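BF1531-like N-terminal domain-containing protein (Bacteroides fragilis, PDB 3SLR) is of unknown function but carries a magnesium-binding, HAD-like phosphatase domain behind an SGNH-hydrolase-like N-terminal domain, and may hydrolyse ester bonds. Local coordinates at residues 333-337 with 338-342; 358-361 with 362-365; 324-327 with 328-332; 257-260 with 261-265. All blocks are in the same frame, centred on the assembly; numbering follows the deposited sequence.

Contact 1: 333-337 with 338-342; sequences FLDDN and PFERN. With MG (magnesium ion), chain B.
Arg341 reaches back from its helix to the preceding loop and gives NH1 to Asp335 O at 2.8 Å, in the guanidinium plane and on a carbonyl lone pair. A bend at chi3 (-66°) in the long side chain brings the group there, with Asn337 C over one face; NH2 pairs with Glu355. On this tight side Asp335 OD1 accepts from Asn337 N at 2.9 Å, closing an Asx turn, and Asp335 OD2 rests 3.3 Å from Glu340 CB while bridging to Lys313. Glu340 bends at chi2 and its carboxylate pairs with Lys280.

The outer side is looser. Asn337, the N-cap, offers OD1 to Phe339 N at 2.9 Å through a bent bond (134°), its short amide suiting a first-turn N-H. Pro338 has no N-H to satisfy, and the exposed Phe339 ring brings its edge (CD2) to Asn337 OD1.

Asp336 is held firmly in another way: it turns from the helix and OD1 binds magnesium at 2.1 Å. Asp228 OD2, Asp230 O and three waters complete the shell; one of these waters donates to Asp335 OD1. An acidic pair between a strand end and a helix start is typical of the HAD phosphatase metal site.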
loop_
_atom_site.group_PDB
_atom_site.type_symbol
_atom_site.label_atom_id
_atom_site.label_comp_id
_atom_site.label_asym_id
_atom_site.label_seq_id
_atom_site.Cartn_x
_atom_site.Cartn_y
_atom_site.Cartn_z
ATOM N N PHE A 333 7.182 3.387 -14.124
ATOM C CA PHE A 333 6.984 3.274 -15.566
ATOM C C PHE A 333 6.102 2.077 -15.903
ATOM O O PHE A 333 6.423 0.946 -15.529
ATOM C CB PHE A 333 8.353 3.151 -16.255
ATOM C CG PHE A 333 8.282 2.822 -17.733
ATOM C CD1 PHE A 333 7.619 3.658 -18.618
ATOM C CD2 PHE A 333 8.928 1.695 -18.231
ATOM C CE1 PHE A 333 7.578 3.365 -19.977
ATOM C CE2 PHE A 333 8.891 1.398 -19.587
ATOM C CZ PHE A 333 8.218 2.227 -20.456
ATOM N N LEU A 334 4.997 2.340 -16.603
ATOM C CA LEU A 334 4.049 1.301 -17.023
ATOM C C LEU A 334 4.050 1.099 -18.536
ATOM O O LEU A 334 3.779 2.029 -19.297
ATOM C CB LEU A 334 2.636 1.652 -16.561
ATOM C CG LEU A 334 2.439 1.766 -15.044
ATOM C CD1 LEU A 334 0.993 2.172 -14.747
ATOM C CD2 LEU A 334 2.775 0.461 -14.361
ATOM N N ASP A 335 4.335 -0.132 -18.959
ATOM C CA ASP A 335 4.418 -0.476 -20.376
ATOM C C ASP A 335 4.002 -1.940 -20.555
ATOM O O ASP A 335 4.444 -2.812 -19.815
ATOM C CB ASP A 335 5.856 -0.236 -20.880
ATOM C CG ASP A 335 5.955 -0.212 -22.396
ATOM O OD1 ASP A 335 5.337 -1.084 -23.051
ATOM O OD2 ASP A 335 6.662 0.678 -22.933
ATOM N N ASP A 336 3.120 -2.202 -21.514
ATOM C CA ASP A 336 2.582 -3.544 -21.738
ATOM C C ASP A 336 3.599 -4.463 -22.416
ATOM O O ASP A 336 3.419 -5.674 -22.449
ATOM C CB ASP A 336 1.333 -3.461 -22.631
ATOM C CG ASP A 336 1.682 -3.052 -24.035
ATOM O OD1 ASP A 336 2.114 -1.900 -24.182
ATOM O OD2 ASP A 336 1.581 -3.872 -24.982
ATOM N N ASN A 337 4.657 -3.886 -22.972
ATOM C CA ASN A 337 5.666 -4.656 -23.703
ATOM C C ASN A 337 6.817 -5.100 -22.789
ATOM O O ASN A 337 7.536 -4.259 -22.262
ATOM C CB ASN A 337 6.230 -3.793 -24.835
ATOM C CG ASN A 337 7.096 -4.578 -25.798
ATOM O OD1 ASN A 337 7.898 -5.417 -25.392
ATOM N ND2 ASN A 337 6.935 -4.304 -27.094
ATOM N N PRO A 338 7.003 -6.419 -22.611
ATOM C CA PRO A 338 8.024 -6.931 -21.681
ATOM C C PRO A 338 9.446 -6.508 -22.043
ATOM O O PRO A 338 10.276 -6.324 -21.153
ATOM C CB PRO A 338 7.886 -8.454 -21.803
ATOM C CG PRO A 338 7.186 -8.674 -23.110
ATOM C CD PRO A 338 6.261 -7.510 -23.260
ATOM N N PHE A 339 9.722 -6.376 -23.335
ATOM C CA PHE A 339 11.040 -5.933 -23.788
ATOM C C PHE A 339 11.305 -4.478 -23.415
ATOM O O PHE A 339 12.413 -4.138 -23.006
ATOM C CB PHE A 339 11.195 -6.140 -25.294
ATOM C CG PHE A 339 10.980 -7.559 -25.732
ATOM C CD1 PHE A 339 12.003 -8.492 -25.633
ATOM C CD2 PHE A 339 9.754 -7.963 -26.242
ATOM C CE1 PHE A 339 11.805 -9.804 -26.034
ATOM C CE2 PHE A 339 9.554 -9.270 -26.645
ATOM C CZ PHE A 339 10.582 -10.190 -26.542
ATOM N N GLU A 340 10.295 -3.624 -23.551
ATOM C CA GLU A 340 10.411 -2.233 -23.111
ATOM C C GLU A 340 10.631 -2.168 -21.594
ATOM O O GLU A 340 11.516 -1.447 -21.114
ATOM C CB GLU A 340 9.174 -1.412 -23.505
ATOM C CG GLU A 340 8.909 -1.272 -25.015
ATOM C CD GLU A 340 9.926 -0.379 -25.733
ATOM O OE1 GLU A 340 10.955 -0.032 -25.122
ATOM O OE2 GLU A 340 9.689 -0.026 -26.914
ATOM N N ARG A 341 9.831 -2.922 -20.841
ATOM C CA ARG A 341 9.988 -2.962 -19.392
ATOM C C ARG A 341 11.391 -3.393 -18.999
ATOM O O ARG A 341 12.026 -2.759 -18.162
ATOM C CB ARG A 341 8.988 -3.919 -18.757
ATOM C CG ARG A 341 7.545 -3.510 -18.947
ATOM C CD ARG A 341 6.650 -4.245 -17.956
ATOM N NE ARG A 341 6.594 -5.686 -18.194
ATOM C CZ ARG A 341 5.609 -6.292 -18.861
ATOM N NH1 ARG A 341 4.615 -5.585 -19.371
ATOM N NH2 ARG A 341 5.619 -7.609 -19.023
ATOM N N ASN A 342 11.860 -4.483 -19.600
ATOM C CA ASN A 342 13.152 -5.063 -19.256
ATOM C C ASN A 342 14.321 -4.144 -19.578
ATOM O O ASN A 342 15.283 -4.049 -18.816
ATOM C CB ASN A 342 13.336 -6.420 -19.938
ATOM C CG ASN A 342 12.470 -7.504 -19.319
ATOM O OD1 ASN A 342 11.728 -7.251 -18.370
ATOM N ND2 ASN A 342 12.553 -8.716 -19.858
HETATM MG MG MG B . 2.565 -0.614 -25.771
HETATM O O HOH W 1 4.921 -0.813 -25.541
HETATM O O HOH W 2 2.418 -2.674 -27.110
HETATM O O HOH W 3 3.348 0.128 -27.684
#

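Contact 2: 358-361 with 362-365; sequences EDPG and DYLE
Pro360 lies against one face of the Tyr363 ring: its CA stands 3.5 Å from the ring centroid, almost straight above it, a CH-pi contact. Tyr363 places CG beside its own backbone N (chi1 -75°), and a chi2 of -4° turns the ring's face to Pro360, whose CB also touches CE2 at 3.9 Å. A rigid proline and a flat ring suit this close fit, the two side chains running the same way. The phenol hydroxyl, which lies beside Asp336 of the HAD-type magnesium site, donates to Asn231 O and accepts from a water that also binds Glu358 O.

The turn leading into helix 363-368 is an Asx turn. Asp359 holds CG anti to its backbone N (chi1 -168°), and from there OD1 accepts from Gly361 N at 2.9 Å, approached from above the carboxylate plane; glycine brings no side chain close to that oxygen. Asp359 O then takes Asp362 N at 2.8 Å, and Pro360 O takes Tyr363 N at 3.2 Å. Asp362 sets its CG beside its backbone N, and its OD2 stays 4.5 Å from Asp359 OD2, like charges on the exposed surface. A water joins Pro360 O to Leu364 N.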
loop_
_atom_site.group_PDB
_atom_site.type_symbol
_atom_site.label_atom_id
_atom_site.label_comp_id
_atom_site.label_asym_id
_atom_site.label_seq_id
_atom_site.Cartn_x
_atom_site.Cartn_y
_atom_site.Cartn_z
ATOM N N GLU A 358 -0.570 -9.815 -18.734
ATOM C CA GLU A 358 -0.846 -9.676 -20.157
ATOM C C GLU A 358 -2.244 -9.125 -20.464
ATOM O O GLU A 358 -2.434 -8.374 -21.429
ATOM C CB GLU A 358 -0.589 -11.000 -20.877
ATOM C CG GLU A 358 0.249 -10.834 -22.135
ATOM C CD GLU A 358 1.171 -12.012 -22.392
ATOM O OE1 GLU A 358 1.452 -12.779 -21.441
ATOM O OE2 GLU A 358 1.611 -12.168 -23.552
ATOM N N ASP A 359 -3.224 -9.476 -19.640
ATOM C CA ASP A 359 -4.592 -9.037 -19.880
ATOM C C ASP A 359 -4.854 -7.669 -19.245
ATOM O O ASP A 359 -4.731 -7.514 -18.029
ATOM C CB ASP A 359 -5.556 -10.077 -19.306
ATOM C CG ASP A 359 -6.987 -9.865 -19.750
ATOM O OD1 ASP A 359 -7.375 -8.716 -20.054
ATOM O OD2 ASP A 359 -7.736 -10.869 -19.777
ATOM N N PRO A 360 -5.200 -6.667 -20.064
ATOM C CA PRO A 360 -5.459 -5.323 -19.534
ATOM C C PRO A 360 -6.567 -5.288 -18.481
ATOM O O PRO A 360 -6.590 -4.384 -17.641
ATOM C CB PRO A 360 -5.869 -4.532 -20.784
ATOM C CG PRO A 360 -5.191 -5.243 -21.900
ATOM C CD PRO A 360 -5.286 -6.697 -21.539
ATOM N N GLY A 361 -7.479 -6.256 -18.530
ATOM C CA GLY A 361 -8.545 -6.344 -17.548
ATOM C C GLY A 361 -8.019 -6.647 -16.158
ATOM O O GLY A 361 -8.744 -6.530 -15.170
ATOM N N ASP A 362 -6.749 -7.029 -16.085
ATOM C CA ASP A 362 -6.117 -7.395 -14.822
ATOM C C ASP A 362 -5.085 -6.369 -14.351
ATOM O O ASP A 362 -4.503 -6.542 -13.287
ATOM C CB ASP A 362 -5.419 -8.759 -14.957
ATOM C CG ASP A 362 -6.400 -9.910 -15.107
ATOM O OD1 ASP A 362 -7.567 -9.756 -14.688
ATOM O OD2 ASP A 362 -6.000 -10.971 -15.635
ATOM N N TYR A 363 -4.828 -5.338 -15.157
ATOM C CA TYR A 363 -3.805 -4.345 -14.812
ATOM C C TYR A 363 -4.058 -3.731 -13.439
ATOM O O TYR A 363 -3.173 -3.674 -12.592
ATOM C CB TYR A 363 -3.787 -3.187 -15.813
ATOM C CG TYR A 363 -3.181 -3.459 -17.172
ATOM C CD1 TYR A 363 -2.586 -4.676 -17.472
ATOM C CD2 TYR A 363 -3.204 -2.473 -18.160
ATOM C CE1 TYR A 363 -2.032 -4.903 -18.732
ATOM C CE2 TYR A 363 -2.667 -2.692 -19.413
ATOM C CZ TYR A 363 -2.078 -3.906 -19.693
ATOM O OH TYR A 363 -1.534 -4.115 -20.942
ATOM N N LEU A 364 -5.268 -3.238 -13.238
ATOM C CA LEU A 364 -5.508 -2.402 -12.076
ATOM C C LEU A 364 -5.428 -3.220 -10.791
ATOM O O LEU A 364 -4.763 -2.818 -9.830
ATOM C CB LEU A 364 -6.843 -1.673 -12.209
ATOM C CG LEU A 364 -7.033 -0.435 -11.337
ATOM C CD1 LEU A 364 -5.864 0.540 -11.515
ATOM C CD2 LEU A 364 -8.360 0.243 -11.673
ATOM N N GLU A 365 -6.081 -4.378 -10.768
ATOM C CA GLU A 365 -6.034 -5.219 -9.575
ATOM C C GLU A 365 -4.595 -5.615 -9.252
ATOM O O GLU A 365 -4.215 -5.704 -8.084
ATOM C CB GLU A 365 -6.915 -6.457 -9.737
ATOM C CG GLU A 365 -8.426 -6.180 -9.625
ATOM C CD GLU A 365 -8.874 -5.911 -8.185
ATOM O OE1 GLU A 365 -8.139 -6.271 -7.232
ATOM O OE2 GLU A 365 -9.957 -5.321 -8.004
HETATM O O HOH W 4 -0.466 -6.402 -21.853
HETATM O O HOH W 5 -3.257 -11.590 -17.534
HETATM O O HOH W 6 -7.456 -3.335 -15.143
HETATM O O HOH W 7 -8.266 -5.060 -12.777
#

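Contact 3: 324-327 with 328-332; sequences LNIG and FDSMV
The turn from helix 313-324 into strand 331-334, an outer strand of the four-stranded parallel sheet, is held where Gly327 meets Ser330. Gly327 O is gripped twice: Ser330 N donates at 2.8 Å from well above the carbonyl plane, and Ser330 OG donates at 2.8 Å within that plane, on a lone pair. A chi1 of 79° sets the hydroxyl between the backbone N and the carbonyl carbon of Ser330, facing Gly327. Serine suits the place because its short side chain adds a second donor without bulk.

This is a short 3-10 turn, 328-330, of the helix-to-strand link in a Rossmann-like alpha/beta domain, and Met331 N to Phe328 O at 3.0 Å continues it. On the inner side Met331, present as selenomethionine, runs extended beyond CG and crosses the Ile326 side chain. Its CE lies 3.8 Å from Ile326 CG1 and 4.2 Å from Leu324 CD1, a flexible, unbranched selenoether arm filling in between branched side chains that also touch Cys224 of the neighbouring strand. Ile326 CD1 comes within 3.4 Å of Ser330 OG. The Phe328 ring lies beside the Met331 selenium and rests on Ile317 and Gln321 of helix 313-324, while the exposed Asp329 carboxylate pairs with Lys220.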
loop_
_atom_site.group_PDB
_atom_site.type_symbol
_atom_site.label_atom_id
_atom_site.label_comp_id
_atom_site.label_asym_id
_atom_site.label_seq_id
_atom_site.Cartn_x
_atom_site.Cartn_y
_atom_site.Cartn_z
ATOM N N LEU A 324 11.914 17.217 -15.298
ATOM C CA LEU A 324 11.182 17.307 -14.037
ATOM C C LEU A 324 12.069 17.582 -12.826
ATOM O O LEU A 324 11.597 18.107 -11.816
ATOM C CB LEU A 324 10.386 16.020 -13.807
ATOM C CG LEU A 324 9.313 15.760 -14.872
ATOM C CD1 LEU A 324 8.644 14.415 -14.630
ATOM C CD2 LEU A 324 8.303 16.884 -14.861
ATOM N N ASN A 325 13.348 17.229 -12.929
ATOM C CA ASN A 325 14.270 17.353 -11.802
ATOM C C ASN A 325 13.750 16.634 -10.556
ATOM O O ASN A 325 13.693 17.214 -9.470
ATOM C CB ASN A 325 14.558 18.826 -11.488
ATOM C CG ASN A 325 15.746 19.003 -10.551
ATOM O OD1 ASN A 325 16.683 18.199 -10.557
ATOM N ND2 ASN A 325 15.708 20.051 -9.737
ATOM N N ILE A 326 13.343 15.379 -10.728
ATOM C CA ILE A 326 13.044 14.504 -9.598
ATOM C C ILE A 326 13.866 13.241 -9.789
ATOM O O ILE A 326 14.385 12.994 -10.878
ATOM C CB ILE A 326 11.561 14.134 -9.525
ATOM C CG1 ILE A 326 11.129 13.497 -10.840
ATOM C CG2 ILE A 326 10.715 15.357 -9.197
ATOM C CD1 ILE A 326 9.716 12.933 -10.807
ATOM N N GLY A 327 14.006 12.449 -8.737
ATOM C CA GLY A 327 14.860 11.284 -8.805
ATOM C C GLY A 327 14.270 10.170 -9.632
ATOM O O GLY A 327 13.049 9.982 -9.646
ATOM N N PHE A 328 15.129 9.420 -10.313
ATOM C CA PHE A 328 14.685 8.227 -11.016
ATOM C C PHE A 328 13.960 7.304 -10.051
ATOM O O PHE A 328 12.985 6.654 -10.419
ATOM C CB PHE A 328 15.856 7.495 -11.692
ATOM C CG PHE A 328 16.408 8.212 -12.898
ATOM C CD1 PHE A 328 15.678 8.293 -14.076
ATOM C CD2 PHE A 328 17.654 8.812 -12.850
ATOM C CE1 PHE A 328 16.183 8.965 -15.187
ATOM C CE2 PHE A 328 18.162 9.485 -13.948
ATOM C CZ PHE A 328 17.437 9.560 -15.119
ATOM N N ASP A 329 14.436 7.260 -8.805
ATOM C CA ASP A 329 13.830 6.411 -7.792
ATOM C C ASP A 329 12.489 6.944 -7.271
ATOM O O ASP A 329 11.885 6.338 -6.386
ATOM C CB ASP A 329 14.814 6.114 -6.653
ATOM C CG ASP A 329 15.352 7.372 -5.983
ATOM O OD1 ASP A 329 15.443 8.434 -6.631
ATOM O OD2 ASP A 329 15.714 7.289 -4.790
ATOM N N SER A 330 12.014 8.053 -7.835
ATOM C CA SER A 330 10.681 8.547 -7.513
ATOM C C SER A 330 9.719 8.281 -8.667
ATOM O O SER A 330 8.592 8.783 -8.668
ATOM C CB SER A 330 10.703 10.039 -7.177
ATOM O OG SER A 330 10.761 10.838 -8.351
HETATM N N MSE A 331 10.170 7.490 -9.643
HETATM C CA MSE A 331 9.391 7.258 -10.872
HETATM C C MSE A 331 8.870 5.841 -11.013
HETATM O O MSE A 331 9.534 4.878 -10.618
HETATM C CB MSE A 331 10.239 7.581 -12.103
HETATM C CG MSE A 331 10.561 9.035 -12.243
HETATM SE SE MSE A 331 11.858 9.375 -13.674
HETATM C CE MSE A 331 11.367 11.240 -13.892
ATOM N N VAL A 332 7.674 5.735 -11.594
ATOM C CA VAL A 332 7.060 4.460 -11.936
ATOM C C VAL A 332 6.800 4.459 -13.443
ATOM O O VAL A 332 6.276 5.419 -13.976
ATOM C CB VAL A 332 5.715 4.283 -11.216
ATOM C CG1 VAL A 332 5.060 2.974 -11.620
ATOM C CG2 VAL A 332 5.901 4.327 -9.713
#

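Contact 4: 257-260 with 261-265; sequences AFTE and FQEWV
Glu263 lies back along the preceding turn over Thr259 and Glu260. Its CG is 3.2 Å from Thr259 O, OE2 meets Thr259 CG2 at 3.5 Å, and OE1 comes 3.6 Å from Glu260 CA. With chi1 at -69° and the chain extended beyond CG, the aliphatic part follows the helix surface. Threonine presents its methyl because CG2 is anti to the backbone N, whereas OG1 makes weak bonds to Gly249 N and Gly255 O. The two glutamate carboxylates stay apart, with Glu260 OE2 and Glu263 OE1 at 5.5 Å, on the solvent-facing side.

Beneath these side chains runs regular alpha-helical bonding from residue i+4 to i, as in Phe261 N to Ala257 O at 2.9 Å and Trp264 N to Glu260 O, longer at 3.2 Å. The segment belongs to amphipathic helix 255-270, which packs against the parallel sheet of the HAD-like domain. Phe261, its CG anti to the backbone N (chi1 176°), and Trp264 bring large apolar rings to Leu364 and Leu367 of helix 363-368. Val265 touches Leu225 and Leu227 of strand 224-227. The buried Gln262 amide is satisfied at both ends: NE2 gives to Ile233 O, and OE1 accepts from Val297 N and Leu298 N.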
loop_
_atom_site.group_PDB
_atom_site.type_symbol
_atom_site.label_atom_id
_atom_site.label_comp_id
_atom_site.label_asym_id
_atom_site.label_seq_id
_atom_site.Cartn_x
_atom_site.Cartn_y
_atom_site.Cartn_z
ATOM N N ALA A 257 -12.114 -1.550 -19.614
ATOM C CA ALA A 257 -10.989 -1.700 -18.686
ATOM C C ALA A 257 -9.994 -0.549 -18.823
ATOM O O ALA A 257 -9.426 -0.086 -17.823
ATOM C CB ALA A 257 -10.281 -3.046 -18.879
ATOM N N PHE A 258 -9.775 -0.096 -20.056
ATOM C CA PHE A 258 -8.853 1.011 -20.279
ATOM C C PHE A 258 -9.436 2.307 -19.720
ATOM O O PHE A 258 -8.709 3.132 -19.173
ATOM C CB PHE A 258 -8.473 1.142 -21.764
ATOM C CG PHE A 258 -7.535 0.059 -22.244
ATOM C CD1 PHE A 258 -6.185 0.079 -21.887
ATOM C CD2 PHE A 258 -7.987 -0.956 -23.067
ATOM C CE1 PHE A 258 -5.324 -0.920 -22.322
ATOM C CE2 PHE A 258 -7.134 -1.957 -23.500
ATOM C CZ PHE A 258 -5.797 -1.934 -23.130
ATOM N N THR A 259 -10.753 2.466 -19.825
ATOM C CA THR A 259 -11.436 3.622 -19.245
ATOM C C THR A 259 -11.226 3.670 -17.729
ATOM O O THR A 259 -10.884 4.718 -17.171
ATOM C CB THR A 259 -12.963 3.586 -19.541
ATOM O OG1 THR A 259 -13.178 3.931 -20.908
ATOM C CG2 THR A 259 -13.715 4.586 -18.667
ATOM N N GLU A 260 -11.450 2.539 -17.068
ATOM C CA GLU A 260 -11.327 2.478 -15.611
ATOM C C GLU A 260 -9.878 2.639 -15.148
ATOM O O GLU A 260 -9.618 3.217 -14.097
ATOM C CB GLU A 260 -11.981 1.205 -15.067
ATOM C CG GLU A 260 -13.480 1.181 -15.386
ATOM C CD GLU A 260 -14.200 -0.074 -14.938
ATOM O OE1 GLU A 260 -13.541 -1.035 -14.490
ATOM O OE2 GLU A 260 -15.447 -0.095 -15.059
ATOM N N PHE A 261 -8.942 2.124 -15.938
ATOM C CA PHE A 261 -7.520 2.338 -15.689
ATOM C C PHE A 261 -7.129 3.810 -15.845
ATOM O O PHE A 261 -6.372 4.347 -15.028
ATOM C CB PHE A 261 -6.666 1.444 -16.602
ATOM C CG PHE A 261 -5.178 1.684 -16.471
ATOM C CD1 PHE A 261 -4.556 1.611 -15.234
ATOM C CD2 PHE A 261 -4.407 1.958 -17.584
ATOM C CE1 PHE A 261 -3.192 1.824 -15.112
ATOM C CE2 PHE A 261 -3.040 2.183 -17.470
ATOM C CZ PHE A 261 -2.435 2.112 -16.231
ATOM N N GLN A 262 -7.635 4.468 -16.887
ATOM C CA GLN A 262 -7.376 5.904 -17.057
ATOM C C GLN A 262 -7.968 6.705 -15.903
ATOM O O GLN A 262 -7.410 7.714 -15.503
ATOM C CB GLN A 262 -7.941 6.428 -18.376
ATOM C CG GLN A 262 -7.127 6.048 -19.588
ATOM C CD GLN A 262 -7.575 6.787 -20.832
ATOM O OE1 GLN A 262 -8.054 7.927 -20.759
ATOM N NE2 GLN A 262 -7.406 6.150 -21.979
ATOM N N GLU A 263 -9.099 6.249 -15.361
ATOM C CA GLU A 263 -9.705 6.932 -14.216
ATOM C C GLU A 263 -8.815 6.866 -12.964
ATOM O O GLU A 263 -8.791 7.794 -12.160
ATOM C CB GLU A 263 -11.101 6.359 -13.929
ATOM C CG GLU A 263 -12.093 6.720 -15.020
ATOM C CD GLU A 263 -13.393 5.935 -14.943
ATOM O OE1 GLU A 263 -13.468 4.949 -14.172
ATOM O OE2 GLU A 263 -14.338 6.302 -15.682
ATOM N N TRP A 264 -8.110 5.754 -12.802
ATOM C CA TRP A 264 -7.138 5.602 -11.725
ATOM C C TRP A 264 -5.984 6.592 -11.934
ATOM O O TRP A 264 -5.540 7.253 -10.997
ATOM C CB TRP A 264 -6.624 4.157 -11.715
ATOM C CG TRP A 264 -5.648 3.814 -10.611
ATOM C CD1 TRP A 264 -5.947 3.573 -9.298
ATOM C CD2 TRP A 264 -4.233 3.644 -10.737
ATOM N NE1 TRP A 264 -4.801 3.277 -8.600
ATOM C CE2 TRP A 264 -3.736 3.313 -9.457
ATOM C CE3 TRP A 264 -3.336 3.748 -11.806
ATOM C CZ2 TRP A 264 -2.384 3.075 -9.219
ATOM C CZ3 TRP A 264 -1.988 3.511 -11.565
ATOM C CH2 TRP A 264 -1.526 3.182 -10.280
ATOM N N VAL A 265 -5.511 6.698 -13.169
ATOM C CA VAL A 265 -4.415 7.623 -13.476
ATOM C C VAL A 265 -4.860 9.056 -13.183
ATOM O O VAL A 265 -4.107 9.858 -12.618
ATOM C CB VAL A 265 -3.943 7.466 -14.917
ATOM C CG1 VAL A 265 -2.886 8.541 -15.276
ATOM C CG2 VAL A 265 -3.377 6.056 -15.121
#

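Overall arrangement
From the N terminus the order is contact 4, contact 3, contact 1, contact 2. All are local and run in series, so none nests in or crosses another. Contact 4 lies within helix 255-270; contact 3 closes the turn from helix 313-324 into strand 331-334; contact 1 closes the turn at that strand's far end into helix 338-347; contact 2 starts helix 363-368. Across space, 362-365 packs on helix 255-270, where Leu364 CD1 is 3.4 Å from Trp264 CG. Contact 1 touches contact 4 through Leu334 and Phe261, and contact 2 through Asp336 and Tyr363. Contact 3 sits away from the metal, at the strand's other end, about 17 Å from contact 1 between centres.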